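PDB 6GMF: putative cytochrome P450 hydroxylase from Chondromyces apiculatus DSM 436, which serves as the versatile terpene monooxygenase CYP109Q5, probably using its heme iron to activate molecular oxygen and insert one oxygen atom into substrates. Local coordinates for residues I140-M145 with N228-A233; S240-A245 with V355-L360; L263-A268 with D325-T330; L334-D339 with P347-E352. One frame throughout, in Å; residues are numbered along the deposited sequence. Where two conformers were deposited one is given.

Interaction 1: residues I140-M145 with N228-A233; sequences IVIAEM and NTLLIA. With HEM (protoporphyrin IX containing Fe), chain B.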
# COMPACT_ATOMS: atom_id res chain seq x y z
N ILE A 140 0.44 -3.44 -13.96
CA ILE A 140 0.14 -3.06 -15.34
C ILE A 140 -0.11 -1.54 -15.39
O ILE A 140 0.43 -0.84 -16.24
CB ILE A 140 -1.07 -3.83 -15.90
CG1 ILE A 140 -0.81 -5.33 -16.01
CG2 ILE A 140 -1.53 -3.25 -17.22
CD1 ILE A 140 -2.13 -6.14 -16.21
N VAL A 141 -0.91 -1.04 -14.45
CA VAL A 141 -1.26 0.36 -14.44
C VAL A 141 -0.03 1.23 -14.24
O VAL A 141 0.20 2.15 -15.03
CB VAL A 141 -2.31 0.68 -13.37
CG1 VAL A 141 -2.49 2.19 -13.27
CG2 VAL A 141 -3.60 -0.02 -13.71
N ILE A 142 0.84 0.86 -13.29
CA ILE A 142 2.03 1.71 -13.02
C ILE A 142 3.02 1.63 -14.18
O ILE A 142 3.66 2.65 -14.51
CB ILE A 142 2.67 1.49 -11.64
CG1 ILE A 142 3.38 2.75 -11.14
CG2 ILE A 142 3.60 0.29 -11.62
CD1 ILE A 142 2.45 3.93 -10.89
N ALA A 143 3.21 0.45 -14.78
CA ALA A 143 4.09 0.37 -15.96
C ALA A 143 3.54 1.27 -17.09
O ALA A 143 4.29 1.94 -17.77
CB ALA A 143 4.21 -1.08 -16.36
N GLU A 144 2.23 1.31 -17.28
CA GLU A 144 1.70 2.17 -18.35
C GLU A 144 1.93 3.64 -17.98
O GLU A 144 2.31 4.45 -18.85
CB GLU A 144 0.24 1.85 -18.62
CG GLU A 144 0.16 0.53 -19.34
CD GLU A 144 -1.17 0.12 -19.90
OE1 GLU A 144 -2.11 0.99 -19.96
OE2 GLU A 144 -1.26 -1.09 -20.26
N MET A 145 1.72 3.98 -16.71
CA MET A 145 1.91 5.37 -16.27
C MET A 145 3.36 5.80 -16.44
O MET A 145 3.65 6.95 -16.84
CB MET A 145 1.51 5.55 -14.81
CG MET A 145 0.04 5.58 -14.65
SD MET A 145 -0.37 5.93 -12.92
CE MET A 145 0.56 7.42 -12.60
N ASN A 228 10.98 4.37 -8.75
CA ASN A 228 11.19 3.17 -8.02
C ASN A 228 10.20 3.14 -6.85
O ASN A 228 9.62 2.08 -6.54
CB ASN A 228 12.64 3.09 -7.51
CG ASN A 228 12.94 1.83 -6.74
OD1 ASN A 228 13.25 0.79 -7.34
ND2 ASN A 228 12.84 1.88 -5.43
N THR A 229 10.05 4.29 -6.19
CA THR A 229 9.12 4.38 -5.02
C THR A 229 7.71 3.99 -5.46
O THR A 229 6.99 3.35 -4.69
CB THR A 229 9.17 5.76 -4.35
OG1 THR A 229 10.46 5.85 -3.77
CG2 THR A 229 8.11 5.96 -3.29
N LEU A 230 7.29 4.40 -6.65
CA LEU A 230 5.92 4.14 -7.08
C LEU A 230 5.67 2.62 -7.17
O LEU A 230 4.56 2.17 -6.81
CB LEU A 230 5.62 4.83 -8.42
CG LEU A 230 5.60 6.36 -8.38
CD1 LEU A 230 5.43 6.92 -9.78
CD2 LEU A 230 4.48 6.90 -7.49
N LEU A 231 6.68 1.84 -7.59
CA LEU A 231 6.49 0.39 -7.64
C LEU A 231 6.36 -0.13 -6.22
O LEU A 231 5.42 -0.87 -5.89
CB LEU A 231 7.67 -0.34 -8.27
CG LEU A 231 7.60 -0.54 -9.78
CD1 LEU A 231 7.59 0.83 -10.46
CD2 LEU A 231 8.79 -1.39 -10.22
N ILE A 232 7.35 0.20 -5.39
CA ILE A 232 7.42 -0.38 -4.08
C ILE A 232 6.20 0.04 -3.24
O ILE A 232 5.60 -0.79 -2.56
CB ILE A 232 8.73 -0.04 -3.37
CG1 ILE A 232 9.94 -0.67 -4.07
CG2 ILE A 232 8.66 -0.45 -1.91
CD1 ILE A 232 11.24 -0.08 -3.63
N ALA A 233 5.86 1.33 -3.30
CA ALA A 233 4.83 1.93 -2.49
C ALA A 233 3.44 1.47 -2.96
O ALA A 233 2.51 1.38 -2.12
CB ALA A 233 4.91 3.45 -2.52
CHA HEM B . 2.82 6.88 1.46
CHB HEM B . -0.39 3.54 2.33
CHC HEM B . -0.90 2.89 -2.44
CHD HEM B . 2.61 5.96 -3.29
C1A HEM B . 1.95 6.05 2.11
C2A HEM B . 1.76 6.12 3.52
C3A HEM B . 0.86 5.13 3.77
C4A HEM B . 0.50 4.54 2.53
CMA HEM B . 0.32 4.66 5.10
CAA HEM B . 2.40 7.02 4.53
CBA HEM B . 3.82 6.56 4.96
CGA HEM B . 4.41 7.39 6.08
O1A HEM B . 3.71 8.26 6.66
O2A HEM B . 5.58 7.04 6.44
C1B HEM B . -0.83 3.03 1.10
C2B HEM B . -1.86 2.05 0.92
C3B HEM B . -2.02 1.84 -0.41
C4B HEM B . -1.06 2.74 -1.07
CMB HEM B . -2.56 1.43 2.06
CAB HEM B . -2.99 0.97 -1.18
CBB HEM B . -4.09 0.59 -0.61
C1C HEM B . -0.05 3.69 -3.13
C2C HEM B . 0.05 3.72 -4.56
C3C HEM B . 1.08 4.63 -4.77
C4C HEM B . 1.59 5.06 -3.52
CMC HEM B . -0.89 3.08 -5.54
CAC HEM B . 1.64 5.13 -6.02
CBC HEM B . 1.41 4.63 -7.21
C1D HEM B . 2.96 6.43 -2.05
C2D HEM B . 4.07 7.41 -1.86
C3D HEM B . 4.12 7.68 -0.54
C4D HEM B . 3.05 6.87 0.07
CMD HEM B . 4.88 7.95 -3.02
CAD HEM B . 5.08 8.60 0.15
CBD HEM B . 4.56 10.03 0.40
CGD HEM B . 5.53 10.88 1.19
O1D HEM B . 5.38 12.11 1.12
O2D HEM B . 6.42 10.34 1.91
NA HEM B . 1.16 5.08 1.50
NB HEM B . -0.42 3.39 -0.11
NC HEM B . 0.91 4.46 -2.50
ND HEM B . 2.43 6.09 -0.83
FE HEM B . 0.97 4.86 -0.47
O HOH W 1 2.53 3.28 -0.19

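Interaction 2: residues S240-A245 with V355-L360; sequences SLIGNA and VMLEVL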
# COMPACT_ATOMS: atom_id res chain seq x y z
N SER A 240 -2.90 -5.81 -2.08
CA SER A 240 -3.42 -6.17 -0.76
C SER A 240 -4.86 -5.67 -0.58
O SER A 240 -5.70 -6.40 -0.10
CB SER A 240 -2.53 -5.65 0.32
OG SER A 240 -3.28 -5.47 1.51
N LEU A 241 -5.09 -4.40 -0.92
CA LEU A 241 -6.45 -3.80 -0.79
C LEU A 241 -7.49 -4.63 -1.55
O LEU A 241 -8.52 -5.00 -0.97
CB LEU A 241 -6.39 -2.38 -1.33
CG LEU A 241 -7.75 -1.69 -1.38
CD1 LEU A 241 -8.44 -1.70 -0.02
CD2 LEU A 241 -7.59 -0.29 -1.89
N ILE A 242 -7.22 -4.94 -2.82
CA ILE A 242 -8.16 -5.68 -3.59
C ILE A 242 -8.33 -7.11 -3.03
O ILE A 242 -9.50 -7.56 -2.92
CB ILE A 242 -7.81 -5.66 -5.08
CG1 ILE A 242 -7.65 -4.24 -5.59
CG2 ILE A 242 -8.86 -6.42 -5.89
CD1 ILE A 242 -7.05 -4.16 -6.97
N GLY A 243 -7.24 -7.82 -2.67
CA GLY A 243 -7.35 -9.19 -2.12
C GLY A 243 -8.10 -9.19 -0.79
O GLY A 243 -8.98 -10.00 -0.54
N ASN A 244 -7.75 -8.22 0.06
CA ASN A 244 -8.39 -8.07 1.37
C ASN A 244 -9.88 -7.79 1.23
O ASN A 244 -10.65 -8.30 2.05
CB ASN A 244 -7.74 -7.00 2.23
CG ASN A 244 -6.35 -7.40 2.66
OD1 ASN A 244 -5.89 -8.48 2.32
ND2 ASN A 244 -5.67 -6.51 3.35
N ALA A 245 -10.28 -7.02 0.23
CA ALA A 245 -11.68 -6.75 -0.05
C ALA A 245 -12.36 -8.06 -0.38
O ALA A 245 -13.46 -8.30 0.09
CB ALA A 245 -11.78 -5.78 -1.19
N VAL A 355 -12.55 0.19 -9.49
CA VAL A 355 -12.81 -0.32 -10.84
C VAL A 355 -12.72 -1.85 -10.84
O VAL A 355 -13.58 -2.53 -11.35
CB VAL A 355 -11.94 0.33 -11.90
CG1 VAL A 355 -12.06 -0.42 -13.23
CG2 VAL A 355 -12.27 1.80 -12.09
N MET A 356 -11.68 -2.43 -10.21
CA MET A 356 -11.50 -3.86 -10.27
C MET A 356 -12.68 -4.55 -9.57
O MET A 356 -13.20 -5.55 -10.06
CB MET A 356 -10.19 -4.31 -9.62
CG MET A 356 -9.79 -5.71 -9.91
SD MET A 356 -9.41 -5.97 -11.65
CE MET A 356 -10.81 -6.96 -12.18
N LEU A 357 -13.11 -4.02 -8.43
CA LEU A 357 -14.20 -4.66 -7.71
C LEU A 357 -15.52 -4.46 -8.50
O LEU A 357 -16.34 -5.39 -8.56
CB LEU A 357 -14.30 -4.10 -6.30
CG LEU A 357 -13.18 -4.56 -5.36
CD1 LEU A 357 -13.26 -3.77 -4.09
CD2 LEU A 357 -13.24 -6.06 -5.07
N GLU A 358 -15.70 -3.30 -9.14
CA GLU A 358 -16.92 -3.08 -9.98
C GLU A 358 -17.00 -4.15 -11.08
O GLU A 358 -18.06 -4.74 -11.34
CB GLU A 358 -16.93 -1.71 -10.66
CG GLU A 358 -17.44 -0.58 -9.81
CD GLU A 358 -17.23 0.78 -10.46
OE1 GLU A 358 -16.41 0.90 -11.42
OE2 GLU A 358 -17.87 1.74 -10.02
N VAL A 359 -15.87 -4.44 -11.71
CA VAL A 359 -15.85 -5.39 -12.81
C VAL A 359 -16.02 -6.81 -12.26
O VAL A 359 -16.78 -7.63 -12.81
CB VAL A 359 -14.58 -5.19 -13.64
CG1 VAL A 359 -14.42 -6.26 -14.72
CG2 VAL A 359 -14.57 -3.80 -14.26
N LEU A 360 -15.27 -7.17 -11.21
CA LEU A 360 -15.42 -8.52 -10.65
C LEU A 360 -16.86 -8.78 -10.22
O LEU A 360 -17.44 -9.86 -10.50
CB LEU A 360 -14.50 -8.67 -9.44
CG LEU A 360 -13.03 -8.91 -9.75
CD1 LEU A 360 -12.20 -8.62 -8.50
CD2 LEU A 360 -12.80 -10.33 -10.23

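Interaction 3: residues L263-A268 with D325-T330; sequences LSLVPA and DIHRDT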
# COMPACT_ATOMS: atom_id res chain seq x y z
N LEU A 263 -23.82 -1.77 -7.28
CA LEU A 263 -22.42 -1.46 -7.50
C LEU A 263 -22.04 -0.06 -6.99
O LEU A 263 -20.86 0.19 -6.77
CB LEU A 263 -22.14 -1.61 -8.99
CG LEU A 263 -22.25 -3.05 -9.50
CD1 LEU A 263 -21.98 -3.11 -10.99
CD2 LEU A 263 -21.30 -3.98 -8.75
N SER A 264 -23.00 0.85 -6.75
CA SER A 264 -22.68 2.17 -6.20
C SER A 264 -22.13 2.07 -4.76
O SER A 264 -21.62 3.01 -4.29
CB SER A 264 -23.87 3.09 -6.23
OG SER A 264 -24.93 2.52 -5.47
N LEU A 265 -22.27 0.90 -4.13
CA LEU A 265 -21.71 0.64 -2.78
C LEU A 265 -20.18 0.48 -2.81
O LEU A 265 -19.52 0.53 -1.76
CB LEU A 265 -22.37 -0.63 -2.25
CG LEU A 265 -23.82 -0.46 -1.77
CD1 LEU A 265 -24.37 -1.80 -1.29
CD2 LEU A 265 -23.87 0.60 -0.69
N VAL A 266 -19.60 0.22 -3.99
CA VAL A 266 -18.20 -0.22 -4.04
C VAL A 266 -17.26 0.79 -3.38
O VAL A 266 -16.36 0.36 -2.66
CB VAL A 266 -17.77 -0.59 -5.48
CG1 VAL A 266 -16.25 -0.67 -5.63
CG2 VAL A 266 -18.43 -1.89 -5.91
N PRO A 267 -17.37 2.12 -3.56
CA PRO A 267 -16.46 3.06 -2.89
C PRO A 267 -16.51 2.87 -1.37
O PRO A 267 -15.45 2.95 -0.69
CB PRO A 267 -16.86 4.46 -3.35
CG PRO A 267 -17.57 4.17 -4.69
CD PRO A 267 -18.22 2.81 -4.56
N ALA A 268 -17.70 2.57 -0.84
CA ALA A 268 -17.85 2.37 0.58
C ALA A 268 -17.22 1.05 1.02
O ALA A 268 -16.71 0.95 2.14
CB ALA A 268 -19.30 2.43 0.98
N ASP A 325 -18.43 -3.71 8.29
CA ASP A 325 -19.74 -3.12 7.96
C ASP A 325 -19.58 -2.08 6.86
O ASP A 325 -19.22 -0.94 7.12
CB ASP A 325 -20.39 -2.53 9.22
CG ASP A 325 -21.67 -1.73 8.99
OD1 ASP A 325 -22.29 -1.94 7.95
OD2 ASP A 325 -22.02 -0.89 9.87
N ILE A 326 -19.89 -2.47 5.62
CA ILE A 326 -19.72 -1.57 4.47
C ILE A 326 -20.62 -0.33 4.59
O ILE A 326 -20.49 0.63 3.80
CB ILE A 326 -19.94 -2.32 3.14
CG1 ILE A 326 -21.39 -2.79 2.99
CG2 ILE A 326 -18.97 -3.48 3.02
CD1 ILE A 326 -21.77 -3.21 1.60
N HIS A 327 -21.58 -0.35 5.53
CA HIS A 327 -22.46 0.79 5.79
C HIS A 327 -22.02 1.63 6.99
O HIS A 327 -22.72 2.56 7.40
CB HIS A 327 -23.90 0.28 6.03
CG HIS A 327 -24.47 -0.51 4.92
ND1 HIS A 327 -24.44 -0.09 3.59
CD2 HIS A 327 -25.08 -1.70 4.91
CE1 HIS A 327 -25.01 -1.00 2.84
NE2 HIS A 327 -25.41 -1.99 3.61
N ARG A 328 -20.84 1.37 7.58
CA ARG A 328 -20.44 2.23 8.67
C ARG A 328 -19.90 3.56 8.13
O ARG A 328 -19.59 3.74 6.97
CB ARG A 328 -19.39 1.55 9.56
CG ARG A 328 -17.97 1.72 9.07
CD ARG A 328 -16.96 1.42 10.16
NE ARG A 328 -17.12 0.12 10.76
CZ ARG A 328 -17.24 -0.12 12.08
NH1 ARG A 328 -17.26 0.90 12.92
NH2 ARG A 328 -17.32 -1.37 12.54
N ASP A 329 -19.73 4.50 9.04
CA ASP A 329 -18.96 5.70 8.78
C ASP A 329 -17.47 5.39 8.96
O ASP A 329 -17.01 5.07 10.04
CB ASP A 329 -19.44 6.86 9.66
CG ASP A 329 -18.50 8.07 9.69
OD1 ASP A 329 -17.74 8.25 8.72
OD2 ASP A 329 -18.53 8.83 10.70
N THR A 330 -16.72 5.50 7.86
CA THR A 330 -15.29 5.15 7.83
C THR A 330 -14.38 6.38 7.93
O THR A 330 -13.13 6.25 7.94
CB THR A 330 -14.98 4.42 6.50
OG1 THR A 330 -15.35 5.29 5.42
CG2 THR A 330 -15.68 3.08 6.41

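Interaction 4: residues L334-D339 with P347-E352; sequences LAFGLD and PLARLE. With HEM (protoporphyrin IX containing Fe), chain B.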
# COMPACT_ATOMS: atom_id res chain seq x y z
N LEU A 334 -6.89 5.70 9.14
CA LEU A 334 -5.49 6.10 8.90
C LEU A 334 -4.75 5.13 7.94
O LEU A 334 -3.53 5.05 7.94
CB LEU A 334 -4.78 6.10 10.25
CG LEU A 334 -5.36 7.05 11.28
CD1 LEU A 334 -4.50 7.03 12.55
CD2 LEU A 334 -5.42 8.45 10.73
N ALA A 335 -5.47 4.40 7.10
CA ALA A 335 -4.87 3.41 6.19
C ALA A 335 -3.85 4.07 5.25
O ALA A 335 -2.94 3.37 4.82
CB ALA A 335 -5.89 2.64 5.42
N PHE A 336 -4.05 5.35 4.88
CA PHE A 336 -3.17 6.06 3.98
C PHE A 336 -2.20 6.97 4.73
O PHE A 336 -1.55 7.82 4.12
CB PHE A 336 -4.02 6.84 2.97
CG PHE A 336 -4.67 6.00 1.91
CD1 PHE A 336 -3.92 5.16 1.11
CD2 PHE A 336 -6.05 6.03 1.70
CE1 PHE A 336 -4.47 4.40 0.11
CE2 PHE A 336 -6.61 5.25 0.71
CZ PHE A 336 -5.84 4.45 -0.10
N GLY A 337 -2.11 6.82 6.06
CA GLY A 337 -1.39 7.71 6.89
C GLY A 337 -2.14 9.02 7.12
O GLY A 337 -3.37 9.07 7.09
N LEU A 338 -1.38 10.06 7.42
CA LEU A 338 -1.88 11.31 7.95
C LEU A 338 -0.79 12.37 7.86
O LEU A 338 0.36 12.11 8.18
CB LEU A 338 -2.26 11.08 9.41
CG LEU A 338 -3.02 12.19 10.12
CD1 LEU A 338 -4.41 12.31 9.50
CD2 LEU A 338 -3.13 11.87 11.59
N ASP A 339 -1.21 13.59 7.53
CA ASP A 339 -0.35 14.75 7.53
C ASP A 339 0.67 14.69 6.37
O ASP A 339 0.32 14.36 5.24
CB ASP A 339 0.27 14.95 8.89
CG ASP A 339 0.43 16.43 9.23
OD1 ASP A 339 0.46 17.24 8.26
OD2 ASP A 339 0.47 16.75 10.44
N PRO A 347 -5.52 8.31 -4.30
CA PRO A 347 -6.58 8.27 -5.32
C PRO A 347 -6.46 7.15 -6.34
O PRO A 347 -7.48 6.64 -6.83
CB PRO A 347 -6.48 9.62 -6.04
CG PRO A 347 -5.12 10.13 -5.71
CD PRO A 347 -4.79 9.58 -4.33
N LEU A 348 -5.21 6.81 -6.67
CA LEU A 348 -4.93 5.73 -7.59
C LEU A 348 -5.31 4.37 -6.97
O LEU A 348 -5.93 3.57 -7.60
CB LEU A 348 -3.47 5.75 -8.04
CG LEU A 348 -3.15 4.65 -9.05
CD1 LEU A 348 -4.12 4.69 -10.26
CD2 LEU A 348 -1.70 4.75 -9.49
N ALA A 349 -4.93 4.11 -5.72
CA ALA A 349 -5.33 2.89 -5.04
C ALA A 349 -6.86 2.78 -5.00
O ALA A 349 -7.43 1.70 -5.24
CB ALA A 349 -4.79 2.91 -3.63
N ARG A 350 -7.51 3.88 -4.62
CA ARG A 350 -8.99 3.92 -4.48
C ARG A 350 -9.65 3.66 -5.84
O ARG A 350 -10.69 2.97 -5.87
CB ARG A 350 -9.44 5.26 -3.90
CG ARG A 350 -9.25 5.38 -2.40
CD ARG A 350 -9.61 6.76 -1.88
NE ARG A 350 -9.91 6.76 -0.45
CZ ARG A 350 -9.33 7.56 0.44
NH1 ARG A 350 -8.50 8.50 0.04
NH2 ARG A 350 -9.58 7.40 1.73
N LEU A 351 -9.07 4.20 -6.91
CA LEU A 351 -9.61 4.04 -8.27
C LEU A 351 -9.41 2.62 -8.79
O LEU A 351 -10.33 2.01 -9.31
CB LEU A 351 -8.89 5.03 -9.19
CG LEU A 351 -9.36 5.02 -10.63
CD1 LEU A 351 -10.89 5.17 -10.69
CD2 LEU A 351 -8.67 6.12 -11.41
N GLU A 352 -8.20 2.06 -8.62
CA GLU A 352 -7.94 0.69 -9.09
C GLU A 352 -8.88 -0.27 -8.37
O GLU A 352 -9.42 -1.20 -8.96
CB GLU A 352 -6.47 0.31 -8.84
CG GLU A 352 -5.51 1.09 -9.73
CD GLU A 352 -4.07 0.63 -9.69
OE1 GLU A 352 -3.82 -0.53 -9.34
OE2 GLU A 352 -3.20 1.44 -10.02
CHA HEM B . 2.82 6.88 1.46
CHB HEM B . -0.39 3.54 2.33
CHC HEM B . -0.90 2.89 -2.44
CHD HEM B . 2.61 5.96 -3.29
C1A HEM B . 1.95 6.05 2.11
C2A HEM B . 1.76 6.12 3.52
C3A HEM B . 0.86 5.13 3.77
C4A HEM B . 0.50 4.54 2.53
CMA HEM B . 0.32 4.66 5.10
CAA HEM B . 2.40 7.02 4.53
CBA HEM B . 3.82 6.56 4.96
CGA HEM B . 4.41 7.39 6.08
O1A HEM B . 3.71 8.26 6.66
O2A HEM B . 5.58 7.04 6.44
C1B HEM B . -0.83 3.03 1.10
C2B HEM B . -1.86 2.05 0.92
C3B HEM B . -2.02 1.84 -0.41
C4B HEM B . -1.06 2.74 -1.07
CMB HEM B . -2.56 1.43 2.06
CAB HEM B . -2.99 0.97 -1.18
CBB HEM B . -4.09 0.59 -0.61
C1C HEM B . -0.05 3.69 -3.13
C2C HEM B . 0.05 3.72 -4.56
C3C HEM B . 1.08 4.63 -4.77
C4C HEM B . 1.59 5.06 -3.52
CMC HEM B . -0.89 3.08 -5.54
CAC HEM B . 1.64 5.13 -6.02
CBC HEM B . 1.41 4.63 -7.21
C1D HEM B . 2.96 6.43 -2.05
C2D HEM B . 4.07 7.41 -1.86
C3D HEM B . 4.12 7.68 -0.54
C4D HEM B . 3.05 6.87 0.07
CMD HEM B . 4.88 7.95 -3.02
CAD HEM B . 5.08 8.60 0.15
CBD HEM B . 4.56 10.03 0.40
CGD HEM B . 5.53 10.88 1.19
O1D HEM B . 5.38 12.11 1.12
O2D HEM B . 6.42 10.34 1.91
NA HEM B . 1.16 5.08 1.50
NB HEM B . -0.42 3.39 -0.11
NC HEM B . 0.91 4.46 -2.50
ND HEM B . 2.43 6.09 -0.83
FE HEM B . 0.97 4.86 -0.47
O HOH W 1 2.53 3.28 -0.19

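Interaction 1: residues I140-M145 with N228-A233
Ile142 swings CG1 anti to its backbone N (chi1 -152°) and then bends at chi2 (65°), which carries CD1 across to Leu230 and on to the heme edge. The opposing helix backbone presents Leu230 CB to this branch: Ile142 CG1 and Leu230 CB lie 4.1 Å apart, the two side chains crossing at about a right angle. The other branch of the isoleucine works separately, with Ile142 CG2 resting 4.2 Å from Leu231 CD1. All three touching residues are buried, and the contact is wholly apolar. It joins the helix 136-145, the E helix of the P450 fold, to the long I-helix 220-251, which runs across the distal face of the heme. The porphyrin closes the third side of the cluster. Ile142 CD1 comes within 3.9 Å of the heme vinyl atom CBC, while Leu230, its CG set beside the backbone N (chi1 -67°), carries CD2 to CAC of the same vinyl at 3.7 Å. Cutting Ile142 back to an alanine would probably leave Leu230 and the vinyl group without a packing partner, and the vinyl freer to turn. Three residues on from Leu230, Ala233 meets the heme with both its methyl and its carbonyl. Ala233 CB lies 3.5 Å from the heme meso carbon CHD, and Ala233 O, which also accepts from Thr237 OG1, takes a hydrogen bond of 2.7 Å from the water that sits 2.2 Å from the heme iron.

Interaction 2: residues S240-A245 with V355-L360
Ile242 and Met356 meet at about a right angle, the isoleucine reaching out along CG1 while the methionine turns away beyond its CB. Ile242 CD1 ends 4.1 Å from Met356 CB, and Ile242 CG2 lies 4.2 Å from Met356 CG, so both branches of the isoleucine bear on the root of the methionine and not on its sulfur. The reason is in the methionine torsions: the chain bends at chi2 (65°) and again at chi3, and its end leads away from the interface. The Met356 side chain also touches Ala114 of helix 107-119. Leu357, next in line, presents its fork to the other helix. Its methyls sit unequally about the single methyl of Ala245, with Leu357 CD1 3.8 Å from Ala245 CB and Leu357 CD2 4.2 Å from the same atom. The second methyl also approaches the isoleucine, Ile242 CG2 to Leu357 CD2 being 4.5 Å, which puts the leucine between two successive turns of helix 220-251. Val273 of helix 266-276 packs on Ala245 as well. No hydrogen bond crosses between the segments; the polar group of this turn, Asn244, sends its ND2 to the backbone oxygens of Glu277 and Arg383 instead. The two short segments run in the same general direction, their axes 10.8 Å apart at closest and crossing at -36°. This is the buried meeting of the I-helix and the L-helix, which belong, with the D and E helices, to the helical core of the cytochrome P450 fold.

Interaction 3: residues L263-A268 with D325-T330
Ala268 and Ile326 bring the two backbones nearest, their CA atoms 5.8 Å apart. Residues 263-265 form a short 3-10 turn that leads into helix 266-276, the K helix, whereas 325-330 is irregular chain folded into a type I turn from Asp325 to Arg328. Asp325 braces that turn with its side chain: OD1 accepts from His327 N at 3.0 Å, an Asx turn in which the N-H arrives 62° out of the carboxylate plane. Across the gap, Leu265 divides its two methyls. One, CD1, lies 4.1 Å from Ile326 CD1, the two side chains crossing at about a right angle; the other, CD2, meets His327 CE1 at 4.0 Å, at the edge of the imidazole. Although the CB of His327 points away, chi1 (-58°) carries the ring back over its neighbour, and Ile326 CG1 lies 4.0 Å above its centre. Ala268 CB touches Ile326 O at 3.6 Å. Ile326 and His327 also touch a crystal neighbour, so the lattice may influence the ring. Close by, Glu272, the glutamate of the ExxR motif, takes a salt bridge from Arg328 NE and a hydrogen bond from Asp325 N. The contact between the segments is thus one of methyls, ring edge and carbonyl with no hydrogen bond of its own, and the polar fixing of the turn to the K helix lies beside it.

Interaction 4: residues L334-D339 with P347-E352
Phe336 meets Ala349 and Arg350 from the start of the P450 heme-binding signature, the loop that leads to the axial ligand Cys343; the partners stand on helix 346-363, the L helix. The loop opens with a type I turn from Leu334 to Gly337, closed by a backbone bond from Gly337 N to Leu334 O. Within it Ala335 lays its O 3.4 Å from the heme methyl CMB. Phe336 follows, its CG beside the backbone N (chi1 -74°), a setting that stands the ring with one edge on the porphyrin: CE1 is 3.6 Å from the heme atom C3B. A further corner of that ring, CZ, touches Ala349 CB at 4.0 Å, and Ala349 CB in turn packs 3.6 Å from the vinyl carbon CAB. The backbone of Phe336 is also hydrogen-bonded to that of Cys343. With an alanine in place of Phe336, Ala349 and the proximal face of pyrrole B would probably lose their shared cover, and the guanidinium of Arg350 would be left without the ring edge that packs against its face. Gly337 has positive phi (76°) and its N only 3.4 Å from heme CMA; a CB here would be crowded by the propionate carbon CAA. Arg350 reaches the CD2-CE2 side of the phenylalanine ring, extended from CG to NE, with NH2 at the ring edge and NE in a salt bridge to Glu271. Its guanidinium does not lie flat on the ring: the planes are 64° apart, and Phe336 CE2 sits over the guanidinium centre, 3.6 Å from Arg350 CZ.

In the fold
Interactions 1 and 4 take the heme from its two faces, their centres 15 Å apart: one brings the I-helix and the iron-bound water, the other the loop that leads to Cys343. They also touch directly, Met145 SD lying 3.9 Å from Leu348 CD2. Interaction 2 joins helix 220-251 of interaction 1 to helix 346-363 of interaction 4, further along both, with its centre 18 Å from that of interaction 1 and 14 Å from that of interaction 4; Leu241 CD2 packs 3.9 Å from Ala349 O. Interaction 3 is nested in the loop closed by interaction 2 and leans on it, Leu357 CB meeting Val266 CG1 at 4.0 Å. It lies away from the heme, but its segment 325-330 runs on towards 334-339.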